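Local coordinates for protein CT_858 (Chlamydia trachomatis, PDB 3DOR) that probably acts as a serine-type endopeptidase, a secreted chlamydial protease whose mature form is a dimer, at residues Asn6-Leu11 and Gln45-Gln50; Asn52-Phe57 and Val191-Thr196; Phe79-Ala84 and Val187-Gly192. All coordinates share one frame; numbering follows the deposited sequence.

Contact 1: residues Asn6-Leu11 and Gln45-Gln50; sequences NALQDL and QKLRTQ
Leu8 lays one methyl on the flat guanidinium of Arg48: CD1 stands 3.6 Å above the guanidinium plane, over its centre, while the other methyl serves the NH1 side of the same group, with Leu8 CD2 to Arg48 NH1 at 3.6 Å. The two side chains meet nearly at right angles, and the contact is apolar carbon against a charged face. Arg48 gets there through a bend in its chain at chi3 (142°), which swings the guanidinium toward the helix of residues 6-11 although its CB does not point that way.

Beneath this outer layer lies an apolar cluster. Leu47 CD1 is its hub, 3.9 Å from Ala7 CB and likewise 3.9 Å from Leu11 CD1; Leu8 CD2 is looser, 4.3 Å from Leu47 CD1. The CB of Leu47 points at the partner helix, and with CG opposite the carbonyl carbon (chi1 -68°) and an extended chi2 (168°) both methyls reach it. Leu47 CD2 also rests on Ala7 CB. The closest CA approach is 7.3 Å, between Leu8 CA and Leu47 CA.

Thr49 is the first residue past helix 36-48; its OG1 bonds to Gln45 O at 3.0 Å from the opposite face of that carbonyl to the one used by Thr49 N.

Cys58 of helix 55-67 touches both Ala7 and Leu47, and Leu62 touches Leu11, so helix 55-67 packs against the cluster from a third side. The two segments run roughly antiparallel, consistent with interhelical packing in a bundle formed by helices 2-20, 36-48 and 55-67.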
loop_
_atom_site.group_PDB
_atom_site.type_symbol
_atom_site.label_atom_id
_atom_site.label_comp_id
_atom_site.label_asym_id
_atom_site.label_seq_id
_atom_site.Cartn_x
_atom_site.Cartn_y
_atom_site.Cartn_z
ATOM N N ASN B 6 -21.743 11.103 -6.153
ATOM C CA ASN B 6 -20.506 10.431 -5.791
ATOM C C ASN B 6 -20.346 9.126 -6.569
ATOM O O ASN B 6 -19.247 8.783 -7.004
ATOM C CB ASN B 6 -20.475 10.162 -4.284
ATOM C CG ASN B 6 -19.944 11.345 -3.496
ATOM O OD1 ASN B 6 -18.754 11.653 -3.546
ATOM N ND2 ASN B 6 -20.824 12.017 -2.769
ATOM N N ALA B 7 -21.450 8.411 -6.750
ATOM C CA ALA B 7 -21.431 7.154 -7.481
ATOM C C ALA B 7 -21.006 7.416 -8.915
ATOM O O ALA B 7 -20.187 6.690 -9.472
ATOM C CB ALA B 7 -22.810 6.503 -7.449
ATOM N N LEU B 8 -21.567 8.461 -9.513
ATOM C CA LEU B 8 -21.228 8.815 -10.884
ATOM C C LEU B 8 -19.763 9.222 -10.963
ATOM O O LEU B 8 -19.056 8.873 -11.916
ATOM C CB LEU B 8 -22.110 9.971 -11.366
ATOM C CG LEU B 8 -23.556 9.656 -11.769
ATOM C CD1 LEU B 8 -24.379 10.946 -11.805
ATOM C CD2 LEU B 8 -23.568 8.978 -13.135
ATOM N N GLN B 9 -19.312 9.968 -9.958
ATOM C CA GLN B 9 -17.930 10.429 -9.918
ATOM C C GLN B 9 -16.978 9.235 -9.866
ATOM O O GLN B 9 -16.046 9.127 -10.661
ATOM C CB GLN B 9 -17.701 11.302 -8.683
ATOM C CG GLN B 9 -16.917 12.570 -8.951
ATOM C CD GLN B 9 -15.609 12.312 -9.669
ATOM O OE1 GLN B 9 -14.740 11.598 -9.166
ATOM N NE2 GLN B 9 -15.462 12.893 -10.857
ATOM N N ASP B 10 -17.221 8.330 -8.927
ATOM C CA ASP B 10 -16.358 7.170 -8.783
ATOM C C ASP B 10 -16.440 6.236 -9.988
ATOM O O ASP B 10 -15.444 5.615 -10.367
ATOM C CB ASP B 10 -16.679 6.445 -7.471
ATOM C CG ASP B 10 -16.397 7.315 -6.253
ATOM O OD1 ASP B 10 -15.348 7.996 -6.244
ATOM O OD2 ASP B 10 -17.211 7.322 -5.305
ATOM N N LEU B 11 -17.616 6.158 -10.601
ATOM C CA LEU B 11 -17.794 5.320 -11.782
ATOM C C LEU B 11 -16.883 5.894 -12.858
ATOM O O LEU B 11 -16.143 5.167 -13.523
ATOM C CB LEU B 11 -19.246 5.375 -12.274
ATOM C CG LEU B 11 -19.799 4.246 -13.156
ATOM C CD1 LEU B 11 -21.084 4.722 -13.808
ATOM C CD2 LEU B 11 -18.811 3.834 -14.222
ATOM N N GLN B 45 -26.859 5.417 -16.419
ATOM C CA GLN B 45 -28.307 5.482 -16.496
ATOM C C GLN B 45 -28.979 4.767 -15.340
ATOM O O GLN B 45 -29.970 5.253 -14.798
ATOM C CB GLN B 45 -28.796 4.915 -17.825
ATOM C CG GLN B 45 -28.848 5.968 -18.906
ATOM C CD GLN B 45 -29.655 7.179 -18.466
ATOM O OE1 GLN B 45 -30.823 7.052 -18.086
ATOM N NE2 GLN B 45 -29.034 8.357 -18.506
ATOM N N LYS B 46 -28.445 3.617 -14.953
ATOM C CA LYS B 46 -29.029 2.890 -13.841
ATOM C C LYS B 46 -28.957 3.749 -12.581
ATOM O O LYS B 46 -29.870 3.741 -11.761
ATOM C CB LYS B 46 -28.305 1.557 -13.627
ATOM C CG LYS B 46 -28.510 0.577 -14.772
ATOM C CD LYS B 46 -28.049 -0.844 -14.435
ATOM C CE LYS B 46 -26.537 -0.961 -14.370
ATOM N NZ LYS B 46 -26.114 -2.367 -14.113
ATOM N N LEU B 47 -27.871 4.501 -12.437
ATOM C CA LEU B 47 -27.694 5.360 -11.272
ATOM C C LEU B 47 -28.562 6.616 -11.363
ATOM O O LEU B 47 -29.153 7.049 -10.374
ATOM C CB LEU B 47 -26.222 5.767 -11.136
ATOM C CG LEU B 47 -25.193 4.692 -10.782
ATOM C CD1 LEU B 47 -23.803 5.248 -10.994
ATOM C CD2 LEU B 47 -25.378 4.239 -9.342
ATOM N N ARG B 48 -28.639 7.197 -12.557
ATOM C CA ARG B 48 -29.422 8.411 -12.764
ATOM C C ARG B 48 -30.934 8.204 -12.721
ATOM O O ARG B 48 -31.671 9.065 -12.243
ATOM C CB ARG B 48 -29.044 9.060 -14.095
ATOM C CG ARG B 48 -27.653 9.651 -14.125
ATOM C CD ARG B 48 -27.515 10.608 -15.288
ATOM N NE ARG B 48 -26.701 11.767 -14.936
ATOM C CZ ARG B 48 -25.408 11.892 -15.216
ATOM N NH1 ARG B 48 -24.769 10.926 -15.864
ATOM N NH2 ARG B 48 -24.754 12.987 -14.846
ATOM N N THR B 49 -31.396 7.062 -13.214
ATOM C CA THR B 49 -32.825 6.780 -13.242
ATOM C C THR B 49 -33.380 6.293 -11.904
ATOM O O THR B 49 -34.543 5.916 -11.803
ATOM C CB THR B 49 -33.146 5.756 -14.351
ATOM O OG1 THR B 49 -32.640 6.247 -15.600
ATOM C CG2 THR B 49 -34.652 5.550 -14.484
ATOM N N GLN B 50 -32.548 6.319 -10.870
ATOM C CA GLN B 50 -32.973 5.890 -9.542
ATOM C C GLN B 50 -33.473 7.057 -8.700
ATOM O O GLN B 50 -32.917 8.155 -8.754
ATOM C CB GLN B 50 -31.818 5.206 -8.815
ATOM C CG GLN B 50 -31.799 3.706 -8.967
ATOM C CD GLN B 50 -32.997 3.039 -8.317
ATOM O OE1 GLN B 50 -33.318 3.306 -7.159
ATOM N NE2 GLN B 50 -33.658 2.159 -9.059
#

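Contact 2: residues Asn52-Phe57 and Val191-Thr196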
loop_
_atom_site.group_PDB
_atom_site.type_symbol
_atom_site.label_atom_id
_atom_site.label_comp_id
_atom_site.label_asym_id
_atom_site.label_seq_id
_atom_site.Cartn_x
_atom_site.Cartn_y
_atom_site.Cartn_z
ATOM N N ASN B 52 -34.109 7.680 -4.863
ATOM C CA ASN B 52 -33.177 7.999 -3.792
ATOM C C ASN B 52 -32.263 6.786 -3.679
ATOM O O ASN B 52 -32.367 6.001 -2.734
ATOM C CB ASN B 52 -33.930 8.213 -2.478
ATOM C CG ASN B 52 -33.028 8.701 -1.359
ATOM O OD1 ASN B 52 -33.406 8.667 -0.187
ATOM N ND2 ASN B 52 -31.836 9.170 -1.713
ATOM N N PRO B 53 -31.351 6.621 -4.647
ATOM C CA PRO B 53 -30.434 5.482 -4.629
ATOM C C PRO B 53 -29.631 5.369 -3.344
ATOM O O PRO B 53 -28.976 6.319 -2.920
ATOM C CB PRO B 53 -29.559 5.723 -5.858
ATOM C CG PRO B 53 -29.519 7.220 -5.947
ATOM C CD PRO B 53 -30.951 7.600 -5.674
ATOM N N SER B 54 -29.707 4.204 -2.716
ATOM C CA SER B 54 -28.960 3.955 -1.491
ATOM C C SER B 54 -27.511 3.688 -1.888
ATOM O O SER B 54 -27.205 3.491 -3.065
ATOM C CB SER B 54 -29.512 2.731 -0.759
ATOM O OG SER B 54 -29.301 1.548 -1.509
ATOM N N THR B 55 -26.621 3.693 -0.907
ATOM C CA THR B 55 -25.216 3.429 -1.177
ATOM C C THR B 55 -25.041 1.987 -1.659
ATOM O O THR B 55 -24.359 1.739 -2.653
ATOM C CB THR B 55 -24.363 3.669 0.087
ATOM O OG1 THR B 55 -24.369 5.069 0.396
ATOM C CG2 THR B 55 -22.918 3.200 -0.129
ATOM N N SER B 56 -25.675 1.043 -0.969
ATOM C CA SER B 56 -25.559 -0.355 -1.348
ATOM C C SER B 56 -26.042 -0.573 -2.775
ATOM O O SER B 56 -25.511 -1.426 -3.494
ATOM C CB SER B 56 -26.328 -1.251 -0.365
ATOM O OG SER B 56 -27.635 -0.779 -0.144
ATOM N N PHE B 57 -27.031 0.210 -3.197
ATOM C CA PHE B 57 -27.544 0.094 -4.557
ATOM C C PHE B 57 -26.459 0.503 -5.543
ATOM O O PHE B 57 -26.204 -0.189 -6.529
ATOM C CB PHE B 57 -28.759 0.995 -4.771
ATOM C CG PHE B 57 -29.236 1.021 -6.192
ATOM C CD1 PHE B 57 -30.039 0.002 -6.690
ATOM C CD2 PHE B 57 -28.826 2.033 -7.059
ATOM C CE1 PHE B 57 -30.426 -0.014 -8.034
ATOM C CE2 PHE B 57 -29.205 2.025 -8.400
ATOM C CZ PHE B 57 -30.006 0.999 -8.888
ATOM N N VAL B 191 -22.085 -0.233 8.608
ATOM C CA VAL B 191 -21.670 1.022 8.002
ATOM C C VAL B 191 -22.916 1.686 7.452
ATOM O O VAL B 191 -23.423 1.291 6.402
ATOM C CB VAL B 191 -20.649 0.781 6.857
ATOM C CG1 VAL B 191 -20.440 2.062 6.046
ATOM C CG2 VAL B 191 -19.323 0.302 7.442
ATOM N N GLY B 192 -23.409 2.690 8.179
ATOM C CA GLY B 192 -24.612 3.398 7.783
ATOM C C GLY B 192 -24.629 3.881 6.351
ATOM O O GLY B 192 -23.708 4.567 5.905
ATOM N N ASP B 193 -25.690 3.528 5.632
ATOM C CA ASP B 193 -25.834 3.928 4.237
ATOM C C ASP B 193 -25.811 5.452 4.166
ATOM O O ASP B 193 -26.480 6.135 4.940
ATOM C CB ASP B 193 -27.147 3.376 3.665
ATOM C CG ASP B 193 -27.199 3.433 2.145
ATOM O OD1 ASP B 193 -27.319 4.544 1.591
ATOM O OD2 ASP B 193 -27.110 2.360 1.501
ATOM N N LEU B 194 -25.024 5.980 3.239
ATOM C CA LEU B 194 -24.889 7.419 3.082
ATOM C C LEU B 194 -26.195 8.083 2.644
ATOM O O LEU B 194 -26.454 9.233 2.995
ATOM C CB LEU B 194 -23.780 7.723 2.073
ATOM C CG LEU B 194 -23.237 9.147 2.071
ATOM C CD1 LEU B 194 -22.742 9.491 3.463
ATOM C CD2 LEU B 194 -22.114 9.270 1.052
ATOM N N ALA B 195 -27.009 7.356 1.880
ATOM C CA ALA B 195 -28.287 7.878 1.396
ATOM C C ALA B 195 -29.187 8.282 2.553
ATOM O O ALA B 195 -29.929 9.254 2.458
ATOM C CB ALA B 195 -28.992 6.833 0.538
ATOM N N THR B 196 -29.111 7.526 3.643
ATOM C CA THR B 196 -29.917 7.780 4.829
ATOM C C THR B 196 -29.391 8.981 5.598
ATOM O O THR B 196 -30.157 9.770 6.145
ATOM C CB THR B 196 -29.897 6.565 5.770
ATOM O OG1 THR B 196 -30.370 5.409 5.067
ATOM C CG2 THR B 196 -30.772 6.816 6.986
#
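Segments 52-57 and 191-196 both run from loop into helix and bring these two helix starts together: Ser54 CA lies 4.9 Å from Ala195 CA, and Thr55 CA lies 5.5 Å from Asp193 CA. Ser54 and Asp193 each hold an N-cap position. The first amides of helix 55-67 therefore face the cap residue of helix 194-197.

Asp193 spans the gap. With chi1 at -165° its CG extends opposite the backbone N, and the carboxylate reaches Thr55 N through the syn lone pair of Asp193 OD1, 2.7 Å away and nearly straight (168°). Asp193 OD2 takes Ser56 N at 3.1 Å, also from the syn side but 26° out of the carboxylate plane; its further bond with Thr55 N is weak. The anti lone pair of Asp193 OD1 remains for its own helix, accepting Ala195 N at 2.8 Å. Leu194 N donates to Thr55 OG1 over 3.1 Å. Ser54 caps its own helix by accepting Phe57 N at OG, and Ala195 CB sits against Pro53 O at 3.5 Å.

Val3 of helix 2-20 packs on Thr55, Leu194 and Ala195, while Trp426 of the second subunit packs on Leu194 and bonds to Gly192 O.

One carboxylate thus caps its own helix and also binds the first two amides of helix 55-67. Amides from both helix starts would be expected to stabilise the negative charge of Asp193 and lower its pKa.

Contact 3: residues Phe79-Ala84 and Val187-Gly192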
loop_
_atom_site.group_PDB
_atom_site.type_symbol
_atom_site.label_atom_id
_atom_site.label_comp_id
_atom_site.label_asym_id
_atom_site.label_seq_id
_atom_site.Cartn_x
_atom_site.Cartn_y
_atom_site.Cartn_z
ATOM N N PHE B 79 -16.377 -1.125 1.712
ATOM C CA PHE B 79 -16.298 -1.035 3.169
ATOM C C PHE B 79 -17.718 -1.288 3.670
ATOM O O PHE B 79 -18.442 -0.349 3.987
ATOM C CB PHE B 79 -15.842 0.364 3.627
ATOM C CG PHE B 79 -14.395 0.673 3.348
ATOM C CD1 PHE B 79 -14.039 1.594 2.363
ATOM C CD2 PHE B 79 -13.383 0.057 4.088
ATOM C CE1 PHE B 79 -12.698 1.900 2.121
ATOM C CE2 PHE B 79 -12.040 0.351 3.855
ATOM C CZ PHE B 79 -11.696 1.276 2.870
ATOM N N ALA B 80 -18.108 -2.558 3.721
ATOM C CA ALA B 80 -19.445 -2.966 4.159
ATOM C C ALA B 80 -19.349 -4.360 4.753
ATOM O O ALA B 80 -18.595 -5.189 4.250
ATOM C CB ALA B 80 -20.397 -2.971 2.971
ATOM N N ILE B 81 -20.111 -4.635 5.810
ATOM C CA ILE B 81 -20.041 -5.947 6.445
ATOM C C ILE B 81 -21.273 -6.833 6.332
ATOM O O ILE B 81 -21.212 -8.013 6.677
ATOM C CB ILE B 81 -19.695 -5.832 7.941
ATOM C CG1 ILE B 81 -20.813 -5.102 8.684
ATOM C CG2 ILE B 81 -18.371 -5.096 8.110
ATOM C CD1 ILE B 81 -20.547 -4.956 10.164
ATOM N N GLU B 82 -22.386 -6.283 5.864
ATOM C CA GLU B 82 -23.598 -7.086 5.731
ATOM C C GLU B 82 -23.318 -8.375 4.953
ATOM O O GLU B 82 -22.657 -8.345 3.913
ATOM C CB GLU B 82 -24.685 -6.292 5.013
ATOM C CG GLU B 82 -25.960 -7.082 4.812
ATOM C CD GLU B 82 -27.029 -6.272 4.126
ATOM O OE1 GLU B 82 -26.701 -5.581 3.140
ATOM O OE2 GLU B 82 -28.194 -6.331 4.567
ATOM N N SER B 83 -23.819 -9.501 5.453
ATOM C CA SER B 83 -23.603 -10.770 4.771
ATOM C C SER B 83 -24.622 -11.840 5.151
ATOM O O SER B 83 -25.276 -11.759 6.193
ATOM C CB SER B 83 -22.197 -11.296 5.070
ATOM O OG SER B 83 -22.098 -11.750 6.410
ATOM N N ALA B 84 -24.741 -12.847 4.293
ATOM C CA ALA B 84 -25.659 -13.962 4.504
ATOM C C ALA B 84 -24.887 -15.237 4.194
ATOM O O ALA B 84 -24.162 -15.293 3.210
ATOM C CB ALA B 84 -26.860 -13.833 3.581
ATOM N N VAL B 187 -25.689 -11.137 8.986
ATOM C CA VAL B 187 -24.911 -10.136 9.700
ATOM C C VAL B 187 -25.395 -8.802 9.137
ATOM O O VAL B 187 -25.235 -8.531 7.944
ATOM C CB VAL B 187 -23.386 -10.297 9.439
ATOM C CG1 VAL B 187 -22.627 -9.105 10.000
ATOM C CG2 VAL B 187 -22.875 -11.579 10.091
ATOM N N PRO B 188 -26.031 -7.965 9.978
ATOM C CA PRO B 188 -26.528 -6.666 9.507
ATOM C C PRO B 188 -25.396 -5.704 9.159
ATOM O O PRO B 188 -24.252 -5.900 9.571
ATOM C CB PRO B 188 -27.378 -6.174 10.676
ATOM C CG PRO B 188 -26.690 -6.767 11.865
ATOM C CD PRO B 188 -26.352 -8.172 11.401
ATOM N N GLU B 189 -25.718 -4.673 8.391
ATOM C CA GLU B 189 -24.722 -3.689 7.993
ATOM C C GLU B 189 -24.334 -2.805 9.169
ATOM O O GLU B 189 -25.194 -2.345 9.920
ATOM C CB GLU B 189 -25.249 -2.819 6.850
ATOM C CG GLU B 189 -24.195 -1.871 6.300
ATOM C CD GLU B 189 -22.919 -2.601 5.908
ATOM O OE1 GLU B 189 -22.982 -3.445 4.987
ATOM O OE2 GLU B 189 -21.862 -2.339 6.530
ATOM N N GLY B 190 -23.033 -2.576 9.326
ATOM C CA GLY B 190 -22.555 -1.750 10.419
ATOM C C GLY B 190 -22.097 -0.394 9.924
ATOM O O GLY B 190 -21.753 0.491 10.707
ATOM N N VAL B 191 -22.085 -0.233 8.608
ATOM C CA VAL B 191 -21.670 1.022 8.002
ATOM C C VAL B 191 -22.916 1.686 7.452
ATOM O O VAL B 191 -23.423 1.291 6.402
ATOM C CB VAL B 191 -20.649 0.781 6.857
ATOM C CG1 VAL B 191 -20.440 2.062 6.046
ATOM C CG2 VAL B 191 -19.323 0.302 7.442
ATOM N N GLY B 192 -23.409 2.690 8.179
ATOM C CA GLY B 192 -24.612 3.398 7.783
ATOM C C GLY B 192 -24.629 3.881 6.351
ATOM O O GLY B 192 -23.708 4.567 5.905
HETATM O O HOH W 1 -24.838 -3.163 3.225
#
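Glu189 reaches Ile81 and Glu82 by folding its side chain: chi1 (-174°) extends CG away from the backbone N, and chi2 (53°) then kinks the chain so that the carboxylate turns back against the backbone of residues 80-82. Glu189 OE2 accepts Ile81 N at 3.0 Å, slightly out of the carboxylate plane on the syn side. Glu189 OE1 accepts Glu82 N at 3.0 Å, but from above, the donor being 55° out of the plane; a second bond from Ile81 N to Glu189 OE1 is weak.

The same carboxylate also binds amides of its own loop. Val191 N donates to Glu189 OE2 at 3.0 Å on the anti lone pair, and Gly190 N adds a weak bond to that oxygen. Ile81 CG1 and CD1 lie against Gly190 N, while Val191 CG2 packs on Phe79 O.

Farther along, Ser83 and Val187 form an antiparallel hydrogen-bonded pair, with Ser83 N to Val187 O at 3.0 Å and Val187 N to Ser83 O at 2.9 Å. Val187 O is also approached by Glu82 CA at 3.1 Å in a CA-H...O contact, and Ser83 OG rests on Val187 CB. This pair joins the start of strand 83-92 to the end of strand 177-187, neighbours in a sheet of the PDZ-like domain.

Beyond that pair, the Glu189 carboxylate accepts from two successive amides, Ile81 N and Glu82 N, so the link continues through a side chain. A water donates to Glu189 OE1 (2.6 Å) and Glu82 OE1, bridging two carboxylates whose nearby oxygens, Glu82 OE1 and Glu189 OE1, are 4.7 Å apart; its protons and the backbone amides probably ease the repulsion between these like charges.

Contacts 1 and 2 follow one another along the chain: helices 36-48 and 55-67 are consecutive, the two contact centres lie 13 Å apart, and Gln50 packs on Phe57 between them. Contact 3 opens later, yet its second segment shares Val191 and Gly192 with that of contact 2, and their centres are 12 Å apart. Contacts 1 and 3 do not touch, with centres 22 Å apart and nearest atoms about 10 Å apart. The chain thus leaves the PDZ-like sheet at contact 3 and docks at once on the N-terminal helices at contact 2, joining the two parts. All three contacts touch the second subunit, which places this junction at the dimer interface.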